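PDB 3RCN: beta-N-acetylhexosaminidase from Arthrobacter aurescens, which probably hydrolyses the terminal non-reducing N-acetyl-D-hexosamine residues of N-acetyl-beta-D-hexosaminides. Local coordinates for residues Gln9-Pro14 against Asp492-Arg497; Ala165-Asn170 against Arg474-Ser479; Trp182-Asn187 against Asp299-Ile304. All blocks are in the same frame, centred on the assembly; numbering follows the deposited sequence.

Interaction 1 (Gln9-Pro14 against Asp492-Arg497); sequences QLIPAP and DEFLTR
The side chain of R497 leaves helix 491-508 with CG anti to its carbonyl carbon (chi1 -69°), and a bend at chi3 of -72° swings its guanidinium along the flank of the loop at L10 to A13. I11 likewise carries CG1 beside its own backbone N (chi1 -71°), sending CD1 toward the F494 ring. The guanidinium meets the loop with NH1: L10 O lies at its edge, near its plane, 2.6 Å from R497 NH1, yet the N-H points poorly at the oxygen and the bond is weak. The methyl of A13 approaches the same nitrogen obliquely, A13 CB to R497 NH1 being 3.4 Å, and so small a side chain lets the arginine pass close to the loop backbone. The aliphatic stem of the arginine packs on Q9, R497 CG lying 3.9 Å from Q9 CA. Q9 and R497 run past each other in opposite directions. Three residues earlier on the helix, F494 is crossed by I11 at about a right angle, I11 CD1 to F494 CE1 being 3.7 Å; the flat ring and branched aliphatic chain make an apolar contact beside the guanidinium.

R497 grips E493, one turn earlier, side-on in a salt bridge: R497 NE is 2.9 Å from E493 OE2 and R497 NH2 is 3.1 Å from E493 OE1, both oxygens being met on the syn side. E480 of helix 474-483 adds a salt bridge to NH2 and accepts from A13 N. With two carboxylates about it, the guanidinium probably stays charged, its rotation fixed, and the buried arginine links the loop before strand 16-26 to two C-terminal helices.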
# COMPACT_ATOMS: atom_id res chain seq x y z
N GLN A 9 -11.16 -13.84 -22.50
CA GLN A 9 -9.89 -13.74 -21.77
C GLN A 9 -9.87 -13.84 -20.23
O GLN A 9 -8.86 -13.50 -19.61
CB GLN A 9 -8.99 -12.67 -22.37
CG GLN A 9 -8.69 -13.05 -23.81
CD GLN A 9 -7.80 -12.07 -24.51
OE1 GLN A 9 -8.03 -10.85 -24.50
NE2 GLN A 9 -6.76 -12.59 -25.15
N LEU A 10 -11.02 -14.16 -19.64
CA LEU A 10 -11.18 -14.32 -18.19
C LEU A 10 -10.21 -15.29 -17.50
O LEU A 10 -10.02 -16.42 -17.96
CB LEU A 10 -12.59 -14.79 -17.89
CG LEU A 10 -13.69 -13.97 -18.55
CD1 LEU A 10 -14.98 -14.70 -18.45
CD2 LEU A 10 -13.78 -12.60 -17.89
N ILE A 11 -9.62 -14.86 -16.39
CA ILE A 11 -8.94 -15.79 -15.50
C ILE A 11 -9.42 -15.53 -14.07
O ILE A 11 -9.45 -14.38 -13.64
CB ILE A 11 -7.42 -15.54 -15.53
CG1 ILE A 11 -6.82 -15.99 -16.86
CG2 ILE A 11 -6.72 -16.23 -14.39
CD1 ILE A 11 -5.37 -15.61 -17.01
N PRO A 12 -9.70 -16.60 -13.31
CA PRO A 12 -9.80 -18.01 -13.73
C PRO A 12 -10.88 -18.22 -14.79
O PRO A 12 -11.92 -17.57 -14.73
CB PRO A 12 -10.24 -18.73 -12.45
CG PRO A 12 -10.06 -17.74 -11.33
CD PRO A 12 -10.18 -16.39 -11.94
N ALA A 13 -10.67 -19.13 -15.73
CA ALA A 13 -11.68 -19.45 -16.74
C ALA A 13 -12.93 -20.02 -16.09
O ALA A 13 -12.84 -20.94 -15.28
CB ALA A 13 -11.12 -20.45 -17.74
N PRO A 14 -14.11 -19.48 -16.45
CA PRO A 14 -15.40 -19.95 -15.92
C PRO A 14 -15.73 -21.34 -16.44
O PRO A 14 -15.11 -21.80 -17.40
CB PRO A 14 -16.41 -18.95 -16.49
CG PRO A 14 -15.61 -17.89 -17.17
CD PRO A 14 -14.29 -18.49 -17.51
N ASP A 492 -0.72 -23.54 -23.29
CA ASP A 492 -0.51 -22.61 -24.39
C ASP A 492 -1.70 -21.69 -24.55
O ASP A 492 -1.56 -20.50 -24.85
CB ASP A 492 -0.24 -23.34 -25.70
CG ASP A 492 1.09 -24.08 -25.70
OD1 ASP A 492 2.05 -23.58 -25.06
OD2 ASP A 492 1.17 -25.16 -26.32
N GLU A 493 -2.89 -22.25 -24.35
CA GLU A 493 -4.12 -21.48 -24.42
C GLU A 493 -4.16 -20.47 -23.28
O GLU A 493 -4.46 -19.29 -23.50
CB GLU A 493 -5.33 -22.41 -24.37
CG GLU A 493 -6.65 -21.75 -24.69
CD GLU A 493 -7.24 -21.01 -23.51
OE1 GLU A 493 -7.29 -21.59 -22.40
OE2 GLU A 493 -7.66 -19.84 -23.70
N PHE A 494 -3.86 -20.94 -22.08
CA PHE A 494 -3.80 -20.10 -20.88
C PHE A 494 -2.90 -18.88 -21.08
O PHE A 494 -3.24 -17.78 -20.65
CB PHE A 494 -3.30 -20.93 -19.69
CG PHE A 494 -3.13 -20.13 -18.42
CD1 PHE A 494 -4.22 -19.79 -17.64
CD2 PHE A 494 -1.86 -19.72 -18.01
CE1 PHE A 494 -4.07 -19.05 -16.48
CE2 PHE A 494 -1.70 -18.98 -16.84
CZ PHE A 494 -2.80 -18.65 -16.07
N LEU A 495 -1.74 -19.08 -21.71
CA LEU A 495 -0.77 -18.01 -21.92
C LEU A 495 -1.35 -16.84 -22.68
O LEU A 495 -1.14 -15.68 -22.33
CB LEU A 495 0.44 -18.52 -22.70
CG LEU A 495 1.59 -19.04 -21.87
CD1 LEU A 495 2.81 -19.20 -22.76
CD2 LEU A 495 1.87 -18.08 -20.73
N THR A 496 -2.08 -17.16 -23.74
CA THR A 496 -2.70 -16.15 -24.59
C THR A 496 -3.70 -15.32 -23.80
O THR A 496 -3.83 -14.12 -24.02
CB THR A 496 -3.37 -16.78 -25.84
OG1 THR A 496 -4.61 -17.39 -25.47
CG2 THR A 496 -2.45 -17.84 -26.45
N ARG A 497 -4.40 -15.93 -22.86
CA ARG A 497 -5.26 -15.14 -21.99
C ARG A 497 -4.44 -14.30 -20.99
O ARG A 497 -4.78 -13.14 -20.71
CB ARG A 497 -6.28 -16.02 -21.28
CG ARG A 497 -7.32 -16.57 -22.24
CD ARG A 497 -8.37 -17.39 -21.52
NE ARG A 497 -7.84 -18.67 -21.08
CZ ARG A 497 -7.98 -19.15 -19.85
NH1 ARG A 497 -8.64 -18.44 -18.94
NH2 ARG A 497 -7.46 -20.34 -19.53

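Interaction 2 (Ala165-Asn170 against Arg474-Ser479); sequences AMHKLN and RLSAIS
H167 meets S479 already at its first side-chain atom: H167 CB packs 3.6 Å from S479 CB. Its torsion, chi1 -68°, lays the ring along helix 474-483, where H167 CD2 comes 3.5 Å from S479 OG with that hydroxyl at the ring edge. At the tip, H167 NE2 makes a weak hydrogen bond of 3.2 Å to S476 OG, approached obliquely; its stronger partner is H502 of helix 491-508, while ND1 bonds back to V163 O. The selenium of M166, a selenomethionine, lies over one face of the ring, toward its rim. Small serines leave room for the imidazole, and S476 offers NE2 a hydroxyl. S479 OG turns back to donate to S476 O. A water donates to both H167 O, at 3.0 Å, and S479 O, bridging the backbones.

Farther along, L169 CD1 packs 4.1 Å from L475 CD1, an apolar flank. K168, at positive phi, ends helix 154-166 in a Schellman motif; the residues on either side of it, H167 and L169, both point toward helix 474-483. Helix 154-166 follows strand 140-146 and helix 474-483 comes after strand 449-456; these strands are paired in parallel, as expected where the first and last parts of a TIM barrel meet.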
# COMPACT_ATOMS: atom_id res chain seq x y z
N ALA A 165 -9.02 -11.70 -3.88
CA ALA A 165 -10.45 -11.84 -4.12
C ALA A 165 -10.74 -11.75 -5.62
O ALA A 165 -11.71 -12.33 -6.12
CB ALA A 165 -11.22 -10.77 -3.35
N MSE A 166 -9.89 -11.01 -6.33
CA MSE A 166 -10.06 -10.83 -7.76
C MSE A 166 -9.78 -12.13 -8.50
O MSE A 166 -10.28 -12.36 -9.60
CB MSE A 166 -9.14 -9.71 -8.27
CG MSE A 166 -9.31 -9.40 -9.76
SE MSE A 166 -8.06 -10.38 -10.90
CE MSE A 166 -6.60 -9.02 -10.99
N HIS A 167 -8.98 -12.99 -7.88
CA HIS A 167 -8.71 -14.32 -8.42
C HIS A 167 -9.65 -15.40 -7.85
O HIS A 167 -9.50 -16.59 -8.16
CB HIS A 167 -7.25 -14.69 -8.22
CG HIS A 167 -6.31 -13.87 -9.03
ND1 HIS A 167 -5.80 -12.67 -8.60
CD2 HIS A 167 -5.80 -14.07 -10.27
CE1 HIS A 167 -5.00 -12.17 -9.53
NE2 HIS A 167 -4.99 -13.00 -10.55
N LYS A 168 -10.61 -14.97 -7.04
CA LYS A 168 -11.61 -15.85 -6.44
C LYS A 168 -11.02 -16.82 -5.42
O LYS A 168 -11.60 -17.86 -5.16
CB LYS A 168 -12.35 -16.63 -7.52
CG LYS A 168 -13.24 -15.78 -8.46
CD LYS A 168 -13.96 -16.67 -9.49
CE LYS A 168 -15.06 -15.95 -10.27
NZ LYS A 168 -14.55 -14.97 -11.28
N LEU A 169 -9.87 -16.46 -4.85
CA LEU A 169 -9.28 -17.20 -3.74
C LEU A 169 -10.07 -16.86 -2.49
O LEU A 169 -10.34 -15.68 -2.23
CB LEU A 169 -7.81 -16.82 -3.56
CG LEU A 169 -6.95 -17.22 -4.76
CD1 LEU A 169 -5.59 -16.56 -4.75
CD2 LEU A 169 -6.80 -18.73 -4.86
N ASN A 170 -10.55 -17.89 -1.78
CA ASN A 170 -11.29 -17.72 -0.53
C ASN A 170 -10.58 -17.93 0.83
O ASN A 170 -11.20 -17.73 1.86
CB ASN A 170 -12.60 -18.49 -0.57
CG ASN A 170 -12.40 -19.98 -0.66
OD1 ASN A 170 -11.28 -20.47 -0.58
ND2 ASN A 170 -13.50 -20.71 -0.82
N ARG A 474 2.53 -16.66 -11.15
CA ARG A 474 2.18 -18.03 -10.74
C ARG A 474 0.85 -18.16 -10.02
O ARG A 474 0.07 -19.05 -10.33
CB ARG A 474 3.29 -18.65 -9.89
CG ARG A 474 4.51 -19.00 -10.71
CD ARG A 474 5.56 -19.63 -9.85
NE ARG A 474 6.13 -18.68 -8.91
CZ ARG A 474 7.11 -18.97 -8.06
NH1 ARG A 474 7.62 -20.20 -8.02
NH2 ARG A 474 7.57 -18.04 -7.25
N LEU A 475 0.58 -17.28 -9.07
CA LEU A 475 -0.67 -17.32 -8.32
C LEU A 475 -1.91 -17.13 -9.22
O LEU A 475 -3.02 -17.53 -8.85
CB LEU A 475 -0.63 -16.25 -7.23
CG LEU A 475 -1.70 -16.36 -6.14
CD1 LEU A 475 -1.78 -17.80 -5.65
CD2 LEU A 475 -1.40 -15.41 -4.99
N SER A 476 -1.73 -16.54 -10.39
CA SER A 476 -2.84 -16.40 -11.33
C SER A 476 -3.18 -17.75 -11.94
O SER A 476 -4.35 -18.12 -12.07
CB SER A 476 -2.52 -15.39 -12.43
OG SER A 476 -2.31 -14.10 -11.91
N ALA A 477 -2.15 -18.49 -12.34
CA ALA A 477 -2.32 -19.83 -12.89
C ALA A 477 -2.88 -20.79 -11.83
O ALA A 477 -3.78 -21.60 -12.09
CB ALA A 477 -1.00 -20.33 -13.43
N ILE A 478 -2.35 -20.69 -10.61
CA ILE A 478 -2.85 -21.44 -9.47
C ILE A 478 -4.32 -21.14 -9.18
O ILE A 478 -5.09 -22.06 -8.91
CB ILE A 478 -1.96 -21.18 -8.23
CG1 ILE A 478 -0.67 -22.00 -8.33
CG2 ILE A 478 -2.68 -21.56 -6.96
CD1 ILE A 478 0.52 -21.37 -7.66
N SER A 479 -4.73 -19.88 -9.25
CA SER A 479 -6.13 -19.55 -8.98
C SER A 479 -7.05 -20.29 -9.95
O SER A 479 -8.18 -20.64 -9.59
CB SER A 479 -6.39 -18.04 -9.03
OG SER A 479 -6.43 -17.54 -10.37
O HOH W 1 -9.51 -19.44 -7.34

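Interaction 3 (Trp182-Asn187 against Asp299-Ile304); sequences WRMQIN and DEVVEI
E300 OE1 is held by two donors, the backbone N-H of N187 and Q223 NE2 of helix 223-235. The N187 bond is nearly straight, N187 N to E300 OE1 being 2.9 Å with an angle of 164° at the hydrogen, and it uses the syn lone pair, on the side of the other oxygen. That other oxygen, OE2, accepts from the next amide along, R188 N, so two successive peptide N-H groups face a single carboxylate. A glutamate suits the place: its chain, extended beyond CG, spans the gap from the helix to the loop backbone, and its two oxygens can take up several donors at once. Those donors would probably help to keep it ionised. The N187 side chain crosses the carboxylate obliquely, with N187 CB 3.6 Å from E300 OE1, and the methyl CG2 of I186 rests against OE2.

In the catalytic TIM barrel, helix 288-304 comes between strands 239-243 and 309-313 in the chain, whereas residues 182-187 belong to the long connection between strand 171-178 and helix 223-235. The contact therefore pins an excursion of one barrel connection onto the helix of another.

Its apolar half is made by M184. With CG anti to the backbone N (chi1 -174°) and every later torsion extended, the chain is a straight rod that reaches V301 with SE and I304 with CE. M184 SE lies 3.9 Å from V301 CG2, while M184 CE is 3.7 Å from I304 CG1, those two chains passing in opposite directions. A long unbranched methionine suits a place beside beta-branched residues; here selenium replaces its sulfur. L226 of helix 223-235 also packs against it. Within the loop, W182 NE1 donates in its ring plane to M184 O, meeting a carbonyl lone pair at 2.6 Å.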
# COMPACT_ATOMS: atom_id res chain seq x y z
N TRP A 182 7.25 -11.83 16.14
CA TRP A 182 5.89 -12.10 16.57
C TRP A 182 5.02 -10.87 16.22
O TRP A 182 5.28 -9.77 16.70
CB TRP A 182 5.88 -12.36 18.08
CG TRP A 182 4.49 -12.60 18.66
CD1 TRP A 182 3.51 -11.68 18.83
CD2 TRP A 182 3.97 -13.85 19.16
NE1 TRP A 182 2.39 -12.27 19.37
CE2 TRP A 182 2.65 -13.60 19.59
CE3 TRP A 182 4.49 -15.15 19.27
CZ2 TRP A 182 1.84 -14.60 20.12
CZ3 TRP A 182 3.68 -16.14 19.80
CH2 TRP A 182 2.36 -15.86 20.21
N ARG A 183 4.04 -11.04 15.33
CA ARG A 183 3.32 -9.90 14.77
C ARG A 183 2.00 -9.55 15.42
O ARG A 183 1.33 -8.59 15.02
CB ARG A 183 3.09 -10.11 13.27
CG ARG A 183 4.32 -10.38 12.46
CD ARG A 183 5.42 -9.39 12.72
NE ARG A 183 6.63 -9.78 12.01
CZ ARG A 183 7.84 -9.34 12.33
NH1 ARG A 183 7.97 -8.50 13.35
NH2 ARG A 183 8.91 -9.73 11.65
N MSE A 184 1.57 -10.32 16.41
CA MSE A 184 0.24 -10.06 16.94
C MSE A 184 0.25 -9.54 18.37
O MSE A 184 0.78 -10.17 19.29
CB MSE A 184 -0.64 -11.30 16.81
CG MSE A 184 -2.06 -11.01 17.23
SE MSE A 184 -3.12 -12.62 17.50
CE MSE A 184 -4.76 -11.75 18.10
N GLN A 185 -0.35 -8.38 18.56
CA GLN A 185 -0.41 -7.77 19.87
C GLN A 185 -1.35 -8.56 20.78
O GLN A 185 -2.50 -8.83 20.41
CB GLN A 185 -0.88 -6.33 19.74
CG GLN A 185 -1.39 -5.71 21.01
CD GLN A 185 -2.00 -4.34 20.75
OE1 GLN A 185 -1.38 -3.30 21.05
NE2 GLN A 185 -3.20 -4.32 20.16
N ILE A 186 -0.84 -8.94 21.95
CA ILE A 186 -1.62 -9.65 22.96
C ILE A 186 -1.64 -8.80 24.22
O ILE A 186 -0.60 -8.44 24.76
CB ILE A 186 -1.01 -11.03 23.31
CG1 ILE A 186 -0.88 -11.91 22.07
CG2 ILE A 186 -1.88 -11.73 24.31
CD1 ILE A 186 -2.19 -12.32 21.47
N ASN A 187 -2.84 -8.48 24.67
CA ASN A 187 -3.04 -7.55 25.78
C ASN A 187 -2.44 -8.04 27.09
O ASN A 187 -1.93 -7.25 27.88
CB ASN A 187 -4.53 -7.23 25.95
CG ASN A 187 -5.13 -6.46 24.76
OD1 ASN A 187 -4.45 -5.65 24.10
ND2 ASN A 187 -6.40 -6.72 24.48
N ASP A 299 -6.97 -17.44 23.55
CA ASP A 299 -8.20 -16.79 24.00
C ASP A 299 -8.36 -15.47 23.27
O ASP A 299 -9.45 -15.12 22.84
CB ASP A 299 -8.16 -16.51 25.50
CG ASP A 299 -8.46 -17.73 26.34
OD1 ASP A 299 -9.09 -18.67 25.82
OD2 ASP A 299 -8.06 -17.75 27.53
N GLU A 300 -7.28 -14.71 23.14
CA GLU A 300 -7.37 -13.45 22.41
C GLU A 300 -7.50 -13.69 20.91
O GLU A 300 -8.30 -13.04 20.25
CB GLU A 300 -6.23 -12.50 22.76
CG GLU A 300 -6.27 -12.13 24.24
CD GLU A 300 -5.33 -11.00 24.61
OE1 GLU A 300 -5.19 -10.04 23.81
OE2 GLU A 300 -4.75 -11.07 25.73
N VAL A 301 -6.74 -14.65 20.38
CA VAL A 301 -6.83 -14.97 18.95
C VAL A 301 -8.28 -15.23 18.56
O VAL A 301 -8.77 -14.72 17.56
CB VAL A 301 -6.04 -16.22 18.59
CG1 VAL A 301 -6.39 -16.68 17.17
CG2 VAL A 301 -4.56 -15.98 18.75
N VAL A 302 -8.95 -16.02 19.38
CA VAL A 302 -10.28 -16.50 19.05
C VAL A 302 -11.33 -15.39 19.11
O VAL A 302 -12.35 -15.44 18.43
CB VAL A 302 -10.63 -17.73 19.93
CG1 VAL A 302 -11.97 -17.57 20.64
CG2 VAL A 302 -10.58 -18.97 19.08
N GLU A 303 -11.03 -14.37 19.92
CA GLU A 303 -11.84 -13.16 19.97
C GLU A 303 -11.70 -12.31 18.68
O GLU A 303 -12.68 -11.75 18.19
CB GLU A 303 -11.44 -12.33 21.20
CG GLU A 303 -12.33 -11.14 21.47
CD GLU A 303 -13.78 -11.55 21.71
OE1 GLU A 303 -13.99 -12.64 22.30
OE2 GLU A 303 -14.70 -10.80 21.30
N ILE A 304 -10.49 -12.23 18.14
CA ILE A 304 -10.20 -11.47 16.92
C ILE A 304 -10.62 -12.16 15.61
O ILE A 304 -11.27 -11.54 14.76
CB ILE A 304 -8.69 -11.14 16.82
CG1 ILE A 304 -8.19 -10.47 18.11
CG2 ILE A 304 -8.41 -10.32 15.59
CD1 ILE A 304 -9.01 -9.28 18.54

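Interactions 1 and 2 are neighbours, their centres 12 Å apart, and they share packing: P12 CG lies 3.4 Å from H167 O, and the ring of F494 rests on A477. Helices 474-483 and 491-508 follow each other in the chain, so the N-terminal loop and the start of the barrel meet adjoining C-terminal helices. Interaction 3 stands apart, its centre 28 Å from that of interaction 2 and 40 Å from that of interaction 1, across the chain's centre from the latter. The contacts are nested along the sequence, 3 inside 2 and 2 inside 1. None lies at the predicted proton donor E316, which follows strand 309-313, the strand after the helix of interaction 3.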